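Glucuronoarabinoxylan endo-1,4-beta-xylanase (Clostridium papyrosolvens, PDB 4FMV) probably cleaves internal beta-1,4 linkages of xylan as a family 30 endoxylanase, this chain holding the (beta/alpha)8 catalytic barrel and an attached beta-rich region of a longer protein. Local coordinates at residues N184-I189 with M214-Y219; I138-E143 with Q156-F161; T209-M214 with I250-V255. All blocks are in the same frame, centred on the assembly; numbering follows the deposited sequence.

Interaction 1. Residues N184-I189 with M214-Y219; sequences NMSDPI and MAYPLY
The phenol oxygen of Tyr216 meets Ser186 and Asp187, two successive residues of helix 183-190, and so ties together the segments that follow two neighbouring strands, 172-178 and 201-205, of the (beta/alpha)8 barrel. Tyr216 OH donates to Asp187 OD1 at 2.6 Å. The carboxylate oxygen sits at the edge of the ring, near its plane, yet the phenol reaches OD1 on its anti side and 21° out of the carboxylate plane; the two flat groups are tilted 34° against each other. Ser186 OG stands 2.7 Å from Tyr216 OH, at a distance suited to a second hydrogen bond, though its proton has another acceptor within reach; it approaches the ring obliquely, passing 3.3 Å from Tyr216 CE2. The bond to Asp187 would by itself fix the direction of the phenol O-H. CG of Tyr216 is anti to the backbone N (chi1 -164°), which sends the ring across the gap from the N-cap position just before helix 217-221. At the second residue of that helix, Leu218 sets a methyl against the carboxylate, CD2 lying 3.7 Å from Asp187 OD1. Further out, Phe181 sets its ring nearly perpendicular to that of Tyr216, and Leu190 is touched by both Tyr216 and Leu218. Ser186 touches Pro176 of strand 172-178. One face of the phenol ring receives the backbone N of Tyr219, 3.8 Å above the plane and shifted toward the rim.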
loop_
_atom_site.group_PDB
_atom_site.type_symbol
_atom_site.label_atom_id
_atom_site.label_comp_id
_atom_site.label_asym_id
_atom_site.label_seq_id
_atom_site.Cartn_x
_atom_site.Cartn_y
_atom_site.Cartn_z
ATOM N N ASN A 184 18.535 -3.931 5.361
ATOM C CA ASN A 184 19.588 -3.207 6.060
ATOM C C ASN A 184 19.111 -1.794 6.425
ATOM O O ASN A 184 19.615 -1.163 7.356
ATOM C CB ASN A 184 20.918 -3.212 5.277
ATOM C CG ASN A 184 20.856 -2.399 3.985
ATOM O OD1 ASN A 184 19.779 -2.095 3.459
ATOM N ND2 ASN A 184 22.022 -2.067 3.453
ATOM N N MET A 185 18.115 -1.311 5.693
ATOM C CA MET A 185 17.582 0.009 5.935
ATOM C C MET A 185 16.690 0.025 7.198
ATOM O O MET A 185 16.648 1.040 7.911
ATOM C CB MET A 185 16.814 0.485 4.691
ATOM C CG MET A 185 16.543 1.989 4.614
ATOM S SD MET A 185 18.039 3.009 4.493
ATOM C CE MET A 185 17.622 4.205 5.739
ATOM N N SER A 186 15.900 -1.036 7.411
ATOM C CA SER A 186 15.025 -1.127 8.593
ATOM C C SER A 186 15.534 -1.877 9.830
ATOM O O SER A 186 15.024 -1.661 10.950
ATOM C CB SER A 186 13.713 -1.786 8.187
ATOM O OG SER A 186 13.934 -2.904 7.333
ATOM N N ASP A 187 16.568 -2.692 9.658
ATOM C CA ASP A 187 17.037 -3.535 10.750
ATOM C C ASP A 187 17.461 -2.681 11.941
ATOM O O ASP A 187 17.209 -3.053 13.073
ATOM C CB ASP A 187 18.207 -4.447 10.322
ATOM C CG ASP A 187 17.745 -5.712 9.584
ATOM O OD1 ASP A 187 16.522 -5.943 9.444
ATOM O OD2 ASP A 187 18.616 -6.484 9.136
ATOM N N PRO A 188 18.140 -1.547 11.693
ATOM C CA PRO A 188 18.588 -0.835 12.898
ATOM C C PRO A 188 17.420 -0.305 13.740
ATOM O O PRO A 188 17.521 -0.258 14.970
ATOM C CB PRO A 188 19.440 0.310 12.328
ATOM C CG PRO A 188 20.006 -0.263 11.062
ATOM C CD PRO A 188 18.842 -1.081 10.484
ATOM N N ILE A 189 16.332 0.088 13.084
ATOM C CA ILE A 189 15.130 0.555 13.777
ATOM C C ILE A 189 14.547 -0.580 14.624
ATOM O O ILE A 189 14.256 -0.406 15.818
ATOM C CB ILE A 189 14.064 1.050 12.760
ATOM C CG1 ILE A 189 14.581 2.277 12.004
ATOM C CG2 ILE A 189 12.737 1.366 13.448
ATOM C CD1 ILE A 189 13.816 2.558 10.747
ATOM N N MET A 214 10.067 -10.764 0.461
ATOM C CA MET A 214 8.859 -10.113 0.960
ATOM C C MET A 214 8.572 -10.502 2.409
ATOM O O MET A 214 7.880 -9.772 3.126
ATOM C CB MET A 214 7.656 -10.444 0.077
ATOM C CG MET A 214 7.764 -9.906 -1.348
ATOM S SD MET A 214 6.326 -10.301 -2.387
ATOM C CE MET A 214 6.929 -9.766 -4.007
ATOM N N ALA A 215 9.066 -11.664 2.833
ATOM C CA ALA A 215 8.944 -12.093 4.226
ATOM C C ALA A 215 10.013 -11.377 5.053
ATOM O O ALA A 215 11.128 -11.145 4.579
ATOM C CB ALA A 215 9.119 -13.631 4.338
ATOM N N TYR A 216 9.689 -11.024 6.286
ATOM C CA TYR A 216 10.630 -10.261 7.105
ATOM C C TYR A 216 10.598 -10.814 8.520
ATOM O O TYR A 216 9.906 -10.276 9.354
ATOM C CB TYR A 216 10.240 -8.769 7.115
ATOM C CG TYR A 216 11.310 -7.806 7.586
ATOM C CD1 TYR A 216 12.554 -8.257 8.054
ATOM C CD2 TYR A 216 11.073 -6.445 7.579
ATOM C CE1 TYR A 216 13.531 -7.353 8.486
ATOM C CE2 TYR A 216 12.040 -5.536 8.012
ATOM C CZ TYR A 216 13.257 -5.991 8.460
ATOM O OH TYR A 216 14.196 -5.062 8.870
ATOM N N PRO A 217 11.321 -11.913 8.784
ATOM C CA PRO A 217 11.273 -12.516 10.126
ATOM C C PRO A 217 11.542 -11.540 11.275
ATOM O O PRO A 217 10.852 -11.595 12.302
ATOM C CB PRO A 217 12.381 -13.565 10.070
ATOM C CG PRO A 217 12.390 -13.983 8.629
ATOM C CD PRO A 217 12.112 -12.728 7.844
ATOM N N LEU A 218 12.537 -10.673 11.146
ATOM C CA LEU A 218 12.841 -9.779 12.268
ATOM C C LEU A 218 11.655 -8.852 12.578
ATOM O O LEU A 218 11.296 -8.638 13.740
ATOM C CB LEU A 218 14.089 -8.945 11.987
ATOM C CG LEU A 218 14.485 -8.031 13.141
ATOM C CD1 LEU A 218 14.690 -8.843 14.420
ATOM C CD2 LEU A 218 15.745 -7.244 12.801
ATOM N N TYR A 219 11.027 -8.317 11.542
ATOM C CA TYR A 219 9.839 -7.499 11.774
ATOM C C TYR A 219 8.760 -8.307 12.479
ATOM O O TYR A 219 8.162 -7.831 13.444
ATOM C CB TYR A 219 9.259 -6.918 10.479
ATOM C CG TYR A 219 7.863 -6.373 10.715
ATOM C CD1 TYR A 219 7.678 -5.109 11.276
ATOM C CD2 TYR A 219 6.735 -7.131 10.412
ATOM C CE1 TYR A 219 6.409 -4.611 11.513
ATOM C CE2 TYR A 219 5.448 -6.641 10.643
ATOM C CZ TYR A 219 5.304 -5.388 11.200
ATOM O OH TYR A 219 4.054 -4.898 11.451
#

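Interaction 2. Residues I138-E143 with Q156-F161; sequences ISVQNE and QEMLNF
Val140 and Met158 reach toward each other tip to tip, with Val140 CG1 3.9 Å from Met158 CE, and Phe161 flanks the same valine. Val140 CG1 lies 3.8 Å from Phe161 CD2, while Val140 CG2 comes within 3.9 Å of Phe161 CE2, so both methyls approach the CD2-CE2 bond obliquely, the valine sliding past the ring in the opposite direction. Met158 is bent at chi2 (68°) and chi3 (53°), and this curl brings its sulfur as well as its methyl onto the valine. Here the loop just beyond strand 137-139 of the (beta/alpha)8 barrel packs against helix 155-164, the buried join being entirely apolar. Val173, Ala175 and Met185 extend it on the barrel and helix 183-190 sides. Toward Gln141 the packing thins: its CB is 4.2 Å from Met158 CE, and the amide then swings away, NE2 bonding Asn142 O at 2.8 Å and a nearly straight 167°, with Trp153 and Trp88 as further partners. The outward face of the helix is polar instead. There exposed Gln156 sends NE2 to Asn160 OD1, 2.9 Å away, in a more bent bond that meets the acceptor from above its carbonyl plane.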
loop_
_atom_site.group_PDB
_atom_site.type_symbol
_atom_site.label_atom_id
_atom_site.label_comp_id
_atom_site.label_asym_id
_atom_site.label_seq_id
_atom_site.Cartn_x
_atom_site.Cartn_y
_atom_site.Cartn_z
ATOM N N ILE A 138 2.890 9.646 8.898
ATOM C CA ILE A 138 3.773 10.458 8.086
ATOM C C ILE A 138 5.154 9.800 8.032
ATOM O O ILE A 138 5.626 9.289 9.048
ATOM C CB ILE A 138 3.848 11.910 8.622
ATOM C CG1 ILE A 138 4.503 12.837 7.577
ATOM C CG2 ILE A 138 4.558 11.955 10.004
ATOM C CD1 ILE A 138 4.200 14.340 7.823
ATOM N N SER A 139 5.760 9.796 6.838
ATOM C CA SER A 139 6.993 9.069 6.563
ATOM C C SER A 139 8.199 9.990 6.683
ATOM O O SER A 139 8.116 11.163 6.332
ATOM C CB SER A 139 6.936 8.420 5.165
ATOM O OG SER A 139 8.104 7.665 4.840
ATOM N N VAL A 140 9.305 9.456 7.202
ATOM C CA VAL A 140 10.539 10.220 7.356
ATOM C C VAL A 140 11.140 10.520 5.978
ATOM O O VAL A 140 11.546 11.645 5.698
ATOM C CB VAL A 140 11.588 9.465 8.241
ATOM C CG1 VAL A 140 12.922 10.242 8.331
ATOM C CG2 VAL A 140 11.019 9.181 9.636
ATOM N N GLN A 141 11.276 9.501 5.138
ATOM C CA GLN A 141 11.832 9.718 3.809
ATOM C C GLN A 141 11.341 8.677 2.794
ATOM O O GLN A 141 11.359 7.470 3.083
ATOM C CB GLN A 141 13.386 9.642 3.910
ATOM C CG GLN A 141 14.127 9.693 2.533
ATOM C CD GLN A 141 14.054 11.052 1.844
ATOM O OE1 GLN A 141 14.331 12.078 2.465
ATOM N NE2 GLN A 141 13.691 11.063 0.535
ATOM N N ASN A 142 11.036 9.114 1.579
ATOM C CA ASN A 142 10.866 8.197 0.457
ATOM C C ASN A 142 12.215 7.674 -0.068
ATOM O O ASN A 142 13.092 8.467 -0.421
ATOM C CB ASN A 142 10.175 8.908 -0.703
ATOM C CG ASN A 142 9.952 7.984 -1.878
ATOM O OD1 ASN A 142 9.128 7.072 -1.791
ATOM N ND2 ASN A 142 10.703 8.183 -2.974
ATOM N N GLU A 143 12.359 6.356 -0.158
ATOM C CA GLU A 143 13.553 5.720 -0.746
ATOM C C GLU A 143 14.865 6.404 -0.386
ATOM O O GLU A 143 15.595 6.861 -1.273
ATOM C CB GLU A 143 13.407 5.594 -2.270
ATOM C CG GLU A 143 12.142 4.811 -2.649
ATOM C CD GLU A 143 12.057 4.459 -4.111
ATOM O OE1 GLU A 143 12.984 4.792 -4.858
ATOM O OE2 GLU A 143 11.047 3.850 -4.512
ATOM N N GLN A 156 22.172 4.372 9.271
ATOM C CA GLN A 156 22.516 4.969 10.569
ATOM C C GLN A 156 21.859 6.340 10.719
ATOM O O GLN A 156 21.370 6.685 11.788
ATOM C CB GLN A 156 24.050 5.071 10.767
ATOM C CG GLN A 156 24.456 5.708 12.098
ATOM C CD GLN A 156 24.124 4.833 13.286
ATOM O OE1 GLN A 156 24.379 3.623 13.272
ATOM N NE2 GLN A 156 23.544 5.430 14.320
ATOM N N GLU A 157 21.843 7.124 9.649
ATOM C CA GLU A 157 21.180 8.426 9.700
ATOM C C GLU A 157 19.699 8.291 10.043
ATOM O O GLU A 157 19.190 9.014 10.898
ATOM C CB GLU A 157 21.369 9.170 8.377
ATOM C CG GLU A 157 22.684 9.939 8.375
ATOM C CD GLU A 157 23.235 10.190 6.996
ATOM O OE1 GLU A 157 22.585 9.773 6.006
ATOM O OE2 GLU A 157 24.336 10.778 6.908
ATOM N N MET A 158 19.019 7.383 9.346
ATOM C CA MET A 158 17.615 7.067 9.618
ATOM C C MET A 158 17.424 6.629 11.074
ATOM O O MET A 158 16.477 7.071 11.734
ATOM C CB MET A 158 17.131 5.967 8.677
ATOM C CG MET A 158 15.705 5.460 8.969
ATOM S SD MET A 158 14.405 6.664 8.646
ATOM C CE MET A 158 14.762 7.135 6.955
ATOM N N LEU A 159 18.318 5.769 11.572
ATOM C CA LEU A 159 18.289 5.355 12.982
ATOM C C LEU A 159 18.383 6.561 13.922
ATOM O O LEU A 159 17.596 6.684 14.865
ATOM C CB LEU A 159 19.409 4.339 13.313
ATOM C CG LEU A 159 19.531 3.918 14.792
ATOM C CD1 LEU A 159 18.233 3.329 15.329
ATOM C CD2 LEU A 159 20.699 2.962 15.044
ATOM N N ASN A 160 19.334 7.456 13.659
ATOM C CA ASN A 160 19.535 8.612 14.534
ATOM C C ASN A 160 18.251 9.458 14.657
ATOM O O ASN A 160 17.859 9.871 15.752
ATOM C CB ASN A 160 20.678 9.484 14.021
ATOM C CG ASN A 160 22.026 8.820 14.156
ATOM O OD1 ASN A 160 22.194 7.885 14.942
ATOM N ND2 ASN A 160 23.008 9.312 13.398
ATOM N N PHE A 161 17.596 9.697 13.524
ATOM C CA PHE A 161 16.368 10.479 13.510
ATOM C C PHE A 161 15.246 9.745 14.248
ATOM O O PHE A 161 14.499 10.333 15.065
ATOM C CB PHE A 161 15.938 10.772 12.069
ATOM C CG PHE A 161 14.774 11.712 11.980
ATOM C CD1 PHE A 161 14.974 13.074 11.942
ATOM C CD2 PHE A 161 13.482 11.229 11.976
ATOM C CE1 PHE A 161 13.897 13.941 11.885
ATOM C CE2 PHE A 161 12.420 12.080 11.915
ATOM C CZ PHE A 161 12.632 13.442 11.876
#

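Interaction 3. Residues T209-M214 with I250-V255; sequences TSVNNM and IHDSMV
A loop that leaves strand 201-205 of the (beta/alpha)8 barrel and leads to helix 217-221 rests on the last turns of helix 240-255, with Asp252 taking most of the contact. Met214 SD lies 3.5 Å from Asp252 CB, with the backbone N of Ser253 4.0 Å from the same sulfur. CG of Met214 sits anti to the carbonyl carbon (chi1 -65°), and the chain beyond it is extended, which carries the thioether straight across to the helix. Val211 crosses the aspartate at about a right angle, both of its methyls against the carboxylate: Val211 CG2 is 3.5 Å from Asp252 OD2, and Val211 CG1 is 3.9 Å from Asp252 CG. The two loop residues are held on the same turn by a bond from Met214 N to Val211 O, 2.9 Å long. Phe206 touches Met214 and Ser253 alike, and Lys183 of helix 183-190 bonds the carbonyl of Asn213. On the helix, Ser253 OG donates to Ile250 O at 2.7 Å, an oxygen that also accepts from Met254 N. The charge of Asp252 is met by a salt bridge to OD2 from Lys248, one turn earlier. Van der Waals contact alone joins the loop to this aspartate, and valine methyls packed on the carboxylate would shield it partly from water, which may strengthen its pairing with the lysine.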
loop_
_atom_site.group_PDB
_atom_site.type_symbol
_atom_site.label_atom_id
_atom_site.label_comp_id
_atom_site.label_asym_id
_atom_site.label_seq_id
_atom_site.Cartn_x
_atom_site.Cartn_y
_atom_site.Cartn_z
ATOM N N THR A 209 12.078 -6.432 -5.598
ATOM C CA THR A 209 12.030 -7.333 -4.433
ATOM C C THR A 209 11.562 -8.726 -4.837
ATOM O O THR A 209 10.447 -8.873 -5.336
ATOM C CB THR A 209 11.027 -6.798 -3.368
ATOM O OG1 THR A 209 11.323 -5.430 -3.070
ATOM C CG2 THR A 209 11.078 -7.639 -2.070
ATOM N N SER A 210 12.384 -9.755 -4.600
ATOM C CA SER A 210 11.976 -11.119 -4.913
ATOM C C SER A 210 10.950 -11.597 -3.886
ATOM O O SER A 210 10.881 -11.066 -2.773
ATOM C CB SER A 210 13.184 -12.067 -4.957
ATOM O OG SER A 210 13.856 -12.087 -3.713
ATOM N N VAL A 211 10.148 -12.588 -4.262
ATOM C CA VAL A 211 9.105 -13.106 -3.374
ATOM C C VAL A 211 9.640 -13.513 -1.982
ATOM O O VAL A 211 9.062 -13.135 -0.956
ATOM C CB VAL A 211 8.336 -14.249 -4.053
ATOM C CG1 VAL A 211 7.210 -14.766 -3.160
ATOM C CG2 VAL A 211 7.779 -13.744 -5.393
ATOM N N ASN A 212 10.746 -14.261 -1.931
ATOM C CA ASN A 212 11.269 -14.669 -0.639
ATOM C C ASN A 212 11.667 -13.465 0.225
ATOM O O ASN A 212 11.653 -13.542 1.470
ATOM C CB ASN A 212 12.454 -15.636 -0.793
ATOM C CG ASN A 212 13.651 -14.991 -1.473
ATOM O OD1 ASN A 212 13.649 -14.776 -2.683
ATOM N ND2 ASN A 212 14.680 -14.689 -0.696
ATOM N N ASN A 213 12.017 -12.358 -0.424
ATOM C CA ASN A 213 12.444 -11.160 0.309
ATOM C C ASN A 213 11.277 -10.304 0.756
ATOM O O ASN A 213 11.467 -9.256 1.366
ATOM C CB ASN A 213 13.503 -10.353 -0.468
ATOM C CG ASN A 213 14.891 -11.010 -0.379
ATOM O OD1 ASN A 213 15.216 -11.569 0.653
ATOM N ND2 ASN A 213 15.669 -10.991 -1.468
ATOM N N MET A 214 10.067 -10.764 0.461
ATOM C CA MET A 214 8.859 -10.113 0.960
ATOM C C MET A 214 8.572 -10.502 2.409
ATOM O O MET A 214 7.880 -9.772 3.126
ATOM C CB MET A 214 7.656 -10.444 0.077
ATOM C CG MET A 214 7.764 -9.906 -1.348
ATOM S SD MET A 214 6.326 -10.301 -2.387
ATOM C CE MET A 214 6.929 -9.766 -4.007
ATOM N N ILE A 250 0.437 -8.650 -5.551
ATOM C CA ILE A 250 -0.407 -8.292 -4.415
ATOM C C ILE A 250 -0.706 -9.534 -3.578
ATOM O O ILE A 250 -0.646 -9.496 -2.351
ATOM C CB ILE A 250 -1.715 -7.582 -4.839
ATOM C CG1 ILE A 250 -1.394 -6.326 -5.658
ATOM C CG2 ILE A 250 -2.526 -7.209 -3.606
ATOM C CD1 ILE A 250 -2.636 -5.686 -6.353
ATOM N N HIS A 251 -1.002 -10.640 -4.250
ATOM C CA HIS A 251 -1.152 -11.928 -3.572
ATOM C C HIS A 251 0.076 -12.234 -2.720
ATOM O O HIS A 251 -0.050 -12.592 -1.545
ATOM C CB HIS A 251 -1.386 -13.039 -4.607
ATOM C CG HIS A 251 -1.178 -14.422 -4.073
ATOM N ND1 HIS A 251 -2.223 -15.231 -3.678
ATOM C CD2 HIS A 251 -0.047 -15.141 -3.878
ATOM C CE1 HIS A 251 -1.741 -16.392 -3.262
ATOM N NE2 HIS A 251 -0.426 -16.364 -3.371
ATOM N N ASP A 252 1.265 -12.077 -3.300
ATOM C CA ASP A 252 2.511 -12.415 -2.596
ATOM C C ASP A 252 2.730 -11.482 -1.393
ATOM O O ASP A 252 3.195 -11.906 -0.340
ATOM C CB ASP A 252 3.716 -12.353 -3.553
ATOM C CG ASP A 252 3.789 -13.556 -4.523
ATOM O OD1 ASP A 252 3.376 -14.664 -4.146
ATOM O OD2 ASP A 252 4.275 -13.396 -5.670
ATOM N N SER A 253 2.377 -10.210 -1.541
ATOM C CA SER A 253 2.499 -9.255 -0.437
ATOM C C SER A 253 1.585 -9.643 0.728
ATOM O O SER A 253 1.935 -9.432 1.883
ATOM C CB SER A 253 2.156 -7.825 -0.892
ATOM O OG SER A 253 0.754 -7.659 -1.030
ATOM N N MET A 254 0.413 -10.195 0.410
ATOM C CA MET A 254 -0.544 -10.647 1.414
ATOM C C MET A 254 -0.135 -11.973 2.042
ATOM O O MET A 254 -0.202 -12.132 3.257
ATOM C CB MET A 254 -1.945 -10.801 0.790
ATOM C CG MET A 254 -2.608 -9.478 0.396
ATOM S SD MET A 254 -3.040 -8.445 1.814
ATOM C CE MET A 254 -1.932 -7.051 1.685
ATOM N N VAL A 255 0.278 -12.921 1.201
ATOM C CA VAL A 255 0.484 -14.307 1.623
ATOM C C VAL A 255 1.907 -14.564 2.159
ATOM O O VAL A 255 2.089 -14.993 3.301
ATOM C CB VAL A 255 0.056 -15.318 0.512
ATOM C CG1 VAL A 255 0.517 -16.759 0.857
ATOM C CG2 VAL A 255 -1.470 -15.265 0.300
#

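Overall arrangement
Following the chain from the N terminus, interaction 2 comes first, closing a short loop of 12 residues between the end of strand 137-139 and helix 155-164. Interaction 1 opens only after it has closed, joining helix 183-190 to the start of helix 217-221 around strand 201-205. Interaction 3 begins before interaction 1 has closed and ends on helix 240-255, so the two cross, sharing Met214. Interactions 1 and 2 touch directly: Met185 CE lies 3.5 Å from Met158 CB. Interactions 2 and 3 remain apart, their nearest atoms about 9 Å distant. Together they join, along one side of the barrel, the end of strand 137-139, helices 155-164, 183-190, 217-221 and 240-255, and the loop after strand 201-205.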